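Local coordinates for alpha-14 giardin (Giardia lamblia, PDB 3CHK), which probably acts as a calcium-regulated structural element of the annexin family, linking the phospholipid bilayer to the underlying axoneme, at residues K18-C23 with D60-K65; K69-L74 with K300-D305. One frame throughout, in Å; residues are numbered along the deposited sequence.

Contact 1: K18-C23 with D60-K65. With CA (calcium ion), chain F.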
ATOM      1  N   LYS A  18      10.096   6.855  27.387  1.00 31.30           N
ATOM      2  CA  LYS A  18      10.382   5.597  26.695  1.00 30.93           C
ATOM      3  C   LYS A  18      10.954   5.777  25.287  1.00 30.60           C
ATOM      4  O   LYS A  18      11.856   5.042  24.884  1.00 30.49           O
ATOM      5  CB  LYS A  18       9.101   4.762  26.623  1.00 31.94           C
ATOM      6  CG  LYS A  18       9.317   3.353  26.173  1.00 33.61           C
ATOM      7  CD  LYS A  18       8.097   2.516  26.449  1.00 36.50           C
ATOM      8  CE  LYS A  18       8.341   1.092  25.992  1.00 37.45           C
ATOM      9  NZ  LYS A  18       7.080   0.305  25.928  1.00 38.43           N
ATOM     10  N   VAL A  19      10.399   6.723  24.531  1.00 29.75           N
ATOM     11  CA  VAL A  19      10.904   7.078  23.215  1.00 28.89           C
ATOM     12  C   VAL A  19      12.326   7.644  23.322  1.00 29.56           C
ATOM     13  O   VAL A  19      13.249   7.183  22.635  1.00 28.67           O
ATOM     14  CB  VAL A  19       9.956   8.086  22.508  1.00 28.66           C
ATOM     15  CG1 VAL A  19      10.563   8.617  21.237  1.00 28.34           C
ATOM     16  CG2 VAL A  19       8.611   7.444  22.231  1.00 26.32           C
ATOM     17  N   VAL A  20      12.516   8.631  24.203  1.00 29.84           N
ATOM     18  CA  VAL A  20      13.850   9.208  24.405  1.00 30.20           C
ATOM     19  C   VAL A  20      14.903   8.112  24.664  1.00 30.67           C
ATOM     20  O   VAL A  20      15.947   8.080  24.006  1.00 31.17           O
ATOM     21  CB  VAL A  20      13.882  10.233  25.573  1.00 29.84           C
ATOM     22  CG1 VAL A  20      15.325  10.777  25.786  1.00 29.56           C
ATOM     23  CG2 VAL A  20      12.923  11.402  25.309  1.00 29.33           C
ATOM     24  N   GLU A  21      14.598   7.217  25.603  1.00 31.59           N
ATOM     25  CA  GLU A  21      15.509   6.137  26.003  1.00 33.00           C
ATOM     26  C   GLU A  21      15.754   5.112  24.885  1.00 32.80           C
ATOM     27  O   GLU A  21      16.867   4.622  24.721  1.00 32.74           O
ATOM     28  CB  GLU A  21      14.994   5.449  27.279  1.00 32.40           C
ATOM     29  CG  GLU A  21      14.852   6.419  28.460  1.00 34.95           C
ATOM     30  CD  GLU A  21      14.418   5.773  29.773  1.00 35.24           C
ATOM     31  OE1 GLU A  21      14.470   6.473  30.818  1.00 39.40           O
ATOM     32  OE2 GLU A  21      14.031   4.585  29.788  1.00 38.76           O
ATOM     33  N   ALA A  22      14.719   4.795  24.109  1.00 32.70           N
ATOM     34  CA  ALA A  22      14.864   3.872  22.984  1.00 32.89           C
ATOM     35  C   ALA A  22      15.823   4.441  21.950  1.00 33.44           C
ATOM     36  O   ALA A  22      16.507   3.699  21.233  1.00 33.89           O
ATOM     37  CB  ALA A  22      13.493   3.599  22.333  1.00 32.63           C
ATOM     38  N   CYS A  23      15.849   5.767  21.866  1.00 33.91           N
ATOM     39  CA  CYS A  23      16.712   6.457  20.934  1.00 34.68           C
ATOM     40  C   CYS A  23      18.144   6.554  21.475  1.00 35.90           C
ATOM     41  O   CYS A  23      19.104   6.579  20.703  1.00 35.30           O
ATOM     42  CB  CYS A  23      16.162   7.849  20.635  1.00 35.19           C
ATOM     43  SG  CYS A  23      14.721   7.862  19.500  1.00 34.57           S
ATOM     44  N   ASP A  60      10.397  13.997  14.887  1.00 33.87           N
ATOM     45  CA  ASP A  60      10.963  13.657  13.585  1.00 35.41           C
ATOM     46  C   ASP A  60      12.464  13.996  13.550  1.00 34.74           C
ATOM     47  O   ASP A  60      13.292  13.175  13.134  1.00 34.36           O
ATOM     48  CB  ASP A  60      10.175  14.377  12.473  1.00 36.33           C
ATOM     49  CG  ASP A  60      10.917  14.411  11.144  1.00 41.01           C
ATOM     50  OD1 ASP A  60      11.833  15.255  10.993  1.00 46.52           O
ATOM     51  OD2 ASP A  60      10.556  13.615  10.237  1.00 45.37           O
ATOM     52  N   ALA A  61      12.813  15.201  14.004  1.00 34.32           N
ATOM     53  CA  ALA A  61      14.215  15.627  14.029  1.00 33.73           C
ATOM     54  C   ALA A  61      15.037  14.786  14.998  1.00 33.42           C
ATOM     55  O   ALA A  61      16.185  14.431  14.697  1.00 33.71           O
ATOM     56  CB  ALA A  61      14.310  17.098  14.397  1.00 33.57           C
ATOM     57  N   PHE A  62      14.433  14.458  16.144  1.00 32.97           N
ATOM     58  CA  PHE A  62      15.052  13.653  17.186  1.00 32.59           C
ATOM     59  C   PHE A  62      15.386  12.251  16.668  1.00 32.72           C
ATOM     60  O   PHE A  62      16.512  11.772  16.845  1.00 31.39           O
ATOM     61  CB  PHE A  62      14.115  13.573  18.403  1.00 33.13           C
ATOM     62  CG  PHE A  62      14.721  12.928  19.625  1.00 33.71           C
ATOM     63  CD1 PHE A  62      15.632  13.623  20.423  1.00 35.56           C
ATOM     64  CD2 PHE A  62      14.345  11.642  20.009  1.00 35.00           C
ATOM     65  CE1 PHE A  62      16.181  13.023  21.567  1.00 36.91           C
ATOM     66  CE2 PHE A  62      14.874  11.040  21.151  1.00 35.70           C
ATOM     67  CZ  PHE A  62      15.795  11.723  21.934  1.00 36.00           C
ATOM     68  N   LEU A  63      14.405  11.606  16.026  1.00 31.82           N
ATOM     69  CA  LEU A  63      14.613  10.270  15.452  1.00 31.92           C
ATOM     70  C   LEU A  63      15.753  10.255  14.454  1.00 32.24           C
ATOM     71  O   LEU A  63      16.542   9.324  14.439  1.00 31.72           O
ATOM     72  CB  LEU A  63      13.341   9.764  14.768  1.00 31.62           C
ATOM     73  CG  LEU A  63      12.076   9.557  15.604  1.00 29.90           C
ATOM     74  CD1 LEU A  63      10.869   9.334  14.660  1.00 28.75           C
ATOM     75  CD2 LEU A  63      12.228   8.414  16.574  1.00 28.62           C
ATOM     76  N   LYS A  64      15.800  11.287  13.615  1.00 33.06           N
ATOM     77  CA  LYS A  64      16.833  11.471  12.604  1.00 35.06           C
ATOM     78  C   LYS A  64      18.234  11.571  13.215  1.00 35.68           C
ATOM     79  O   LYS A  64      19.190  11.048  12.635  1.00 35.64           O
ATOM     80  CB  LYS A  64      16.538  12.716  11.765  1.00 35.08           C
ATOM     81  CG  LYS A  64      15.486  12.510  10.687  1.00 36.10           C
ATOM     82  CD  LYS A  64      15.093  13.818  10.012  1.00 36.66           C
ATOM     83  CE  LYS A  64      14.137  13.556   8.855  1.00 39.12           C
ATOM     84  NZ  LYS A  64      13.279  14.734   8.484  1.00 42.02           N
ATOM     85  N   LYS A  65      18.355  12.217  14.376  1.00 36.25           N
ATOM     86  CA  LYS A  65      19.675  12.342  15.024  1.00 37.59           C
ATOM     87  C   LYS A  65      20.182  11.026  15.634  1.00 37.47           C
ATOM     88  O   LYS A  65      21.399  10.808  15.741  1.00 38.34           O
ATOM     89  CB  LYS A  65      19.717  13.509  16.044  1.00 37.82           C
ATOM     90  CG  LYS A  65      19.523  13.127  17.518  1.00 39.24           C
ATOM     91  CD  LYS A  65      19.693  14.330  18.476  1.00 39.10           C
ATOM     92  CE  LYS A  65      18.414  15.190  18.577  1.00 41.73           C
ATOM     93  NZ  LYS A  65      18.560  16.441  19.409  1.00 42.13           N
TER
HETATM   94 CA    CA F 505      20.238   9.561  11.142  1.00 40.13          CA
HETATM   95  O   HOH W   1      21.512  11.811  10.815  1.00 37.01           O
HETATM   96  O   HOH W   2      21.501   8.299   9.569  1.00 45.69           O
HETATM   97  O   HOH W   3      19.345  10.884   9.797  1.00 36.46           O
HETATM   98  O   HOH W   4      22.345   9.082  12.573  1.00 45.03           O
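The backbone O of Lys-64 binds calcium at 2.4 Å, on the same helix that sends Phe-62 and Leu-63 against Cys-23. Four waters, Leu-67 O and Glu-72 OE1 complete the ion's shell of seven ligands. NZ of the same Lys-64 reaches back one turn to OD1 of Asp-60 (2.9 Å), a salt bridge to the oxygen's syn lone pair. Phe-62 and Leu-63 face helix 12-24 with apolar atoms. Phe-62, with CG anti to its backbone N (chi1 -172°), is carried straight out to 18-23, turning CD2 and CE2 toward Cys-23 and CZ toward Val-20. CB of Cys-23 comes obliquely to CE2, 3.5 Å away, while its SG lies 4.7 Å from the ring centroid and 65° off the normal, an oblique sulfur-aromatic contact. In this all-helical annexin fold the two helices run nearly parallel, 23° apart with axes 10.5 Å from each other, and these side chains meet between them. CG1 of Val-20 approaches CZ of Phe-62 at 4.0 Å, the two side chains crossing at about a right angle. Phe-51 and His-66 also pack on the Phe-62 ring, His-66 edge-to-face. CD2 of Leu-63 touches SG of Cys-23 at 3.9 Å, placing the sulfur against both residues.

Contact 2: K69-L74 with K300-D305; sequences KDFESL and KGVYGD. With CA (calcium ion), chain F.
Two helix beginnings of the annexin fold lie side by side here: the first turns of helix 69-78 and of helix 301-311, the latter in the fourth annexin repeat, meet through Asp-70 and Phe-71 against Val-302 and Tyr-303. Their axes approach to 8.7 Å at 40°, and the CA atoms of Phe-71 and Tyr-303 are 5.0 Å apart. Although no hydrogen bond joins the segments, each lays an aliphatic carbon on a ring of the other. CB of Asp-70 sits over the centre of the Tyr-303 ring, 3.4 Å from its centroid and 5° off the normal, a well-centred CH-pi contact. The carboxylate beyond it is inclined to the ring plane, and its OD2 makes a weak hydrogen bond to Ser-262 OG. Tyr-303 is fixed at its far end too, where OH is hydrogen-bonded to Asn-266 OD1 on helix 262-272, while CB of Leu-74 meets the ring edge at CE1, 4.2 Å away. The second pair reverses the roles. Val-302 turns CG1 in between its backbone N and carbonyl carbon (chi1 74°), which lays this methyl over one face of Phe-71, displaced toward the rim and 3.9 Å from CG; CG2 reaches CE1 of the same ring. Leu-32, Ile-33 and Arg-29 also touch Phe-71. The side chain of Glu-72 leaves the backbone on the side away from 300-305, and its extended chain carries OE1 to the calcium at 2.4 Å, while OE2 accepts a hydrogen bond of 2.7 Å from water 3, itself a calcium ligand.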
ATOM      1  N   LYS A  69      19.703   4.582   8.525  1.00 29.40           N
ATOM      2  CA  LYS A  69      19.449   3.668   7.404  1.00 29.63           C
ATOM      3  C   LYS A  69      17.995   3.220   7.369  1.00 29.07           C
ATOM      4  O   LYS A  69      17.098   4.015   7.651  1.00 28.84           O
ATOM      5  CB  LYS A  69      20.416   2.469   7.432  1.00 30.00           C
ATOM      6  CG  LYS A  69      21.905   2.883   7.377  1.00 31.55           C
ATOM      7  CD  LYS A  69      22.777   1.752   7.866  1.00 35.17           C
ATOM      8  CE  LYS A  69      24.196   1.855   7.330  1.00 38.38           C
ATOM      9  NZ  LYS A  69      24.954   0.643   7.748  1.00 39.22           N
ATOM     10  N   ASP A  70      17.769   1.948   7.058  1.00 28.19           N
ATOM     11  CA  ASP A  70      16.386   1.449   6.882  1.00 26.63           C
ATOM     12  C   ASP A  70      15.468   1.593   8.100  1.00 25.91           C
ATOM     13  O   ASP A  70      14.288   1.922   7.948  1.00 25.74           O
ATOM     14  CB  ASP A  70      16.395   0.012   6.357  1.00 27.17           C
ATOM     15  CG  ASP A  70      17.028  -0.106   4.965  1.00 28.25           C
ATOM     16  OD1 ASP A  70      17.021   0.852   4.167  1.00 30.22           O
ATOM     17  OD2 ASP A  70      17.521  -1.193   4.656  1.00 30.12           O
ATOM     18  N   PHE A  71      15.999   1.360   9.291  1.00 24.55           N
ATOM     19  CA  PHE A  71      15.223   1.457  10.526  1.00 24.29           C
ATOM     20  C   PHE A  71      14.759   2.901  10.734  1.00 24.18           C
ATOM     21  O   PHE A  71      13.601   3.137  11.070  1.00 23.18           O
ATOM     22  CB  PHE A  71      16.041   0.946  11.713  1.00 24.11           C
ATOM     23  CG  PHE A  71      15.265   0.821  12.989  1.00 23.75           C
ATOM     24  CD1 PHE A  71      14.301  -0.172  13.156  1.00 22.00           C
ATOM     25  CD2 PHE A  71      15.482   1.717  14.037  1.00 23.43           C
ATOM     26  CE1 PHE A  71      13.595  -0.295  14.353  1.00 22.96           C
ATOM     27  CE2 PHE A  71      14.761   1.625  15.224  1.00 24.03           C
ATOM     28  CZ  PHE A  71      13.819   0.616  15.409  1.00 24.23           C
ATOM     29  N   GLU A  72      15.652   3.867  10.519  1.00 24.33           N
ATOM     30  CA  GLU A  72      15.234   5.287  10.510  1.00 25.76           C
ATOM     31  C   GLU A  72      14.065   5.586   9.557  1.00 25.50           C
ATOM     32  O   GLU A  72      13.060   6.181   9.959  1.00 24.94           O
ATOM     33  CB  GLU A  72      16.399   6.209  10.165  1.00 26.51           C
ATOM     34  CG  GLU A  72      16.020   7.700  10.175  1.00 28.54           C
ATOM     35  CD  GLU A  72      17.200   8.606   9.877  1.00 29.43           C
ATOM     36  OE1 GLU A  72      18.279   8.384  10.467  1.00 33.29           O
ATOM     37  OE2 GLU A  72      17.057   9.560   9.087  1.00 34.79           O
ATOM     38  N   SER A  73      14.200   5.173   8.303  1.00 24.23           N
ATOM     39  CA  SER A  73      13.199   5.452   7.270  1.00 24.98           C
ATOM     40  C   SER A  73      11.842   4.877   7.704  1.00 23.10           C
ATOM     41  O   SER A  73      10.834   5.562   7.617  1.00 22.60           O
ATOM     42  CB  SER A  73      13.620   4.839   5.932  1.00 25.27           C
ATOM     43  OG  SER A  73      14.916   5.266   5.543  1.00 31.92           O
ATOM     44  N   LEU A  74      11.855   3.633   8.186  1.00 22.54           N
ATOM     45  CA  LEU A  74      10.657   2.941   8.695  1.00 21.89           C
ATOM     46  C   LEU A  74      10.024   3.673   9.893  1.00 22.18           C
ATOM     47  O   LEU A  74       8.829   3.975   9.901  1.00 21.51           O
ATOM     48  CB  LEU A  74      10.987   1.489   9.092  1.00 22.12           C
ATOM     49  CG  LEU A  74       9.882   0.663   9.765  1.00 22.29           C
ATOM     50  CD1 LEU A  74       8.724   0.396   8.770  1.00 24.03           C
ATOM     51  CD2 LEU A  74      10.438  -0.645  10.317  1.00 22.34           C
ATOM     52  N   LYS A 300      18.245  -8.041   8.086  1.00 24.12           N
ATOM     53  CA  LYS A 300      19.149  -8.294   9.196  1.00 24.51           C
ATOM     54  C   LYS A 300      18.963  -7.288  10.309  1.00 24.95           C
ATOM     55  O   LYS A 300      18.493  -6.161  10.080  1.00 24.62           O
ATOM     56  CB  LYS A 300      20.581  -8.252   8.694  1.00 24.41           C
ATOM     57  CG  LYS A 300      20.841  -9.295   7.633  1.00 24.29           C
ATOM     58  CD  LYS A 300      22.096  -9.032   6.894  1.00 27.42           C
ATOM     59  CE  LYS A 300      22.180  -9.923   5.669  1.00 28.70           C
ATOM     60  NZ  LYS A 300      21.049  -9.610   4.718  1.00 29.80           N
ATOM     61  N   GLY A 301      19.355  -7.717  11.505  1.00 24.70           N
ATOM     62  CA  GLY A 301      19.416  -6.855  12.672  1.00 24.95           C
ATOM     63  C   GLY A 301      18.104  -6.295  13.181  1.00 25.68           C
ATOM     64  O   GLY A 301      17.049  -6.968  13.187  1.00 24.62           O
ATOM     65  N   VAL A 302      18.187  -5.051  13.663  1.00 25.26           N
ATOM     66  CA  VAL A 302      17.023  -4.407  14.237  1.00 26.20           C
ATOM     67  C   VAL A 302      15.985  -4.130  13.147  1.00 25.12           C
ATOM     68  O   VAL A 302      14.789  -4.191  13.445  1.00 26.08           O
ATOM     69  CB  VAL A 302      17.375  -3.121  15.042  1.00 25.85           C
ATOM     70  CG1 VAL A 302      17.737  -1.986  14.129  1.00 28.74           C
ATOM     71  CG2 VAL A 302      16.230  -2.762  15.984  1.00 27.67           C
ATOM     72  N   TYR A 303      16.434  -3.818  11.927  1.00 24.86           N
ATOM     73  CA  TYR A 303      15.478  -3.570  10.811  1.00 23.52           C
ATOM     74  C   TYR A 303      14.623  -4.799  10.533  1.00 23.55           C
ATOM     75  O   TYR A 303      13.376  -4.699  10.494  1.00 23.34           O
ATOM     76  CB  TYR A 303      16.162  -3.032   9.552  1.00 24.05           C
ATOM     77  CG  TYR A 303      15.235  -2.778   8.374  1.00 23.98           C
ATOM     78  CD1 TYR A 303      14.235  -1.814   8.450  1.00 21.91           C
ATOM     79  CD2 TYR A 303      15.397  -3.460   7.178  1.00 25.42           C
ATOM     80  CE1 TYR A 303      13.379  -1.569   7.373  1.00 22.87           C
ATOM     81  CE2 TYR A 303      14.558  -3.209   6.072  1.00 24.73           C
ATOM     82  CZ  TYR A 303      13.557  -2.257   6.184  1.00 25.41           C
ATOM     83  OH  TYR A 303      12.731  -2.004   5.116  1.00 24.06           O
ATOM     84  N   GLY A 304      15.243  -5.967  10.369  1.00 22.81           N
ATOM     85  CA  GLY A 304      14.455  -7.196  10.206  1.00 22.17           C
ATOM     86  C   GLY A 304      13.522  -7.530  11.350  1.00 22.86           C
ATOM     87  O   GLY A 304      12.380  -7.928  11.144  1.00 21.01           O
ATOM     88  N   ASP A 305      13.989  -7.353  12.585  1.00 21.59           N
ATOM     89  CA  ASP A 305      13.201  -7.603  13.754  1.00 22.42           C
ATOM     90  C   ASP A 305      11.976  -6.660  13.757  1.00 21.65           C
ATOM     91  O   ASP A 305      10.890  -7.081  14.137  1.00 20.72           O
ATOM     92  CB  ASP A 305      14.052  -7.358  15.001  1.00 23.77           C
ATOM     93  CG  ASP A 305      15.160  -8.403  15.188  1.00 28.26           C
ATOM     94  OD1 ASP A 305      15.197  -9.408  14.443  1.00 30.72           O
ATOM     95  OD2 ASP A 305      16.009  -8.184  16.090  1.00 32.13           O
TER
HETATM   96 CA    CA F 505      20.238   9.561  11.142  1.00 40.13          CA
HETATM   97  O   HOH W   3      19.345  10.884   9.797  1.00 36.46           O
HETATM   98  O   HOH W   1      21.512  11.811  10.815  1.00 37.01           O
HETATM   99  O   HOH W   2      21.501   8.299   9.569  1.00 45.69           O
HETATM  100  O   HOH W   4      22.345   9.082  12.573  1.00 45.03           O

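Contacts 1 and 2 are in series along the chain, their centres about 14 Å apart, and are joined through one calcium. Helix 59-66 of contact 1 and helix 69-78 of contact 2 follow each other directly, and the ion sits at the turn between them, taking one protein ligand from each contact: Lys-64 O and Glu-72 OE1 lie 3.6 Å apart. Two backbone carbonyls and a carboxylate, with waters filling the rest, are consistent with a type III annexin calcium site. From this turn the partners diverge, contact 1 reaching the N-terminal helix 12-24 and contact 2 the C-terminal helix 301-311. Another bound calcium lies about 11 Å from the Tyr-303 side chain.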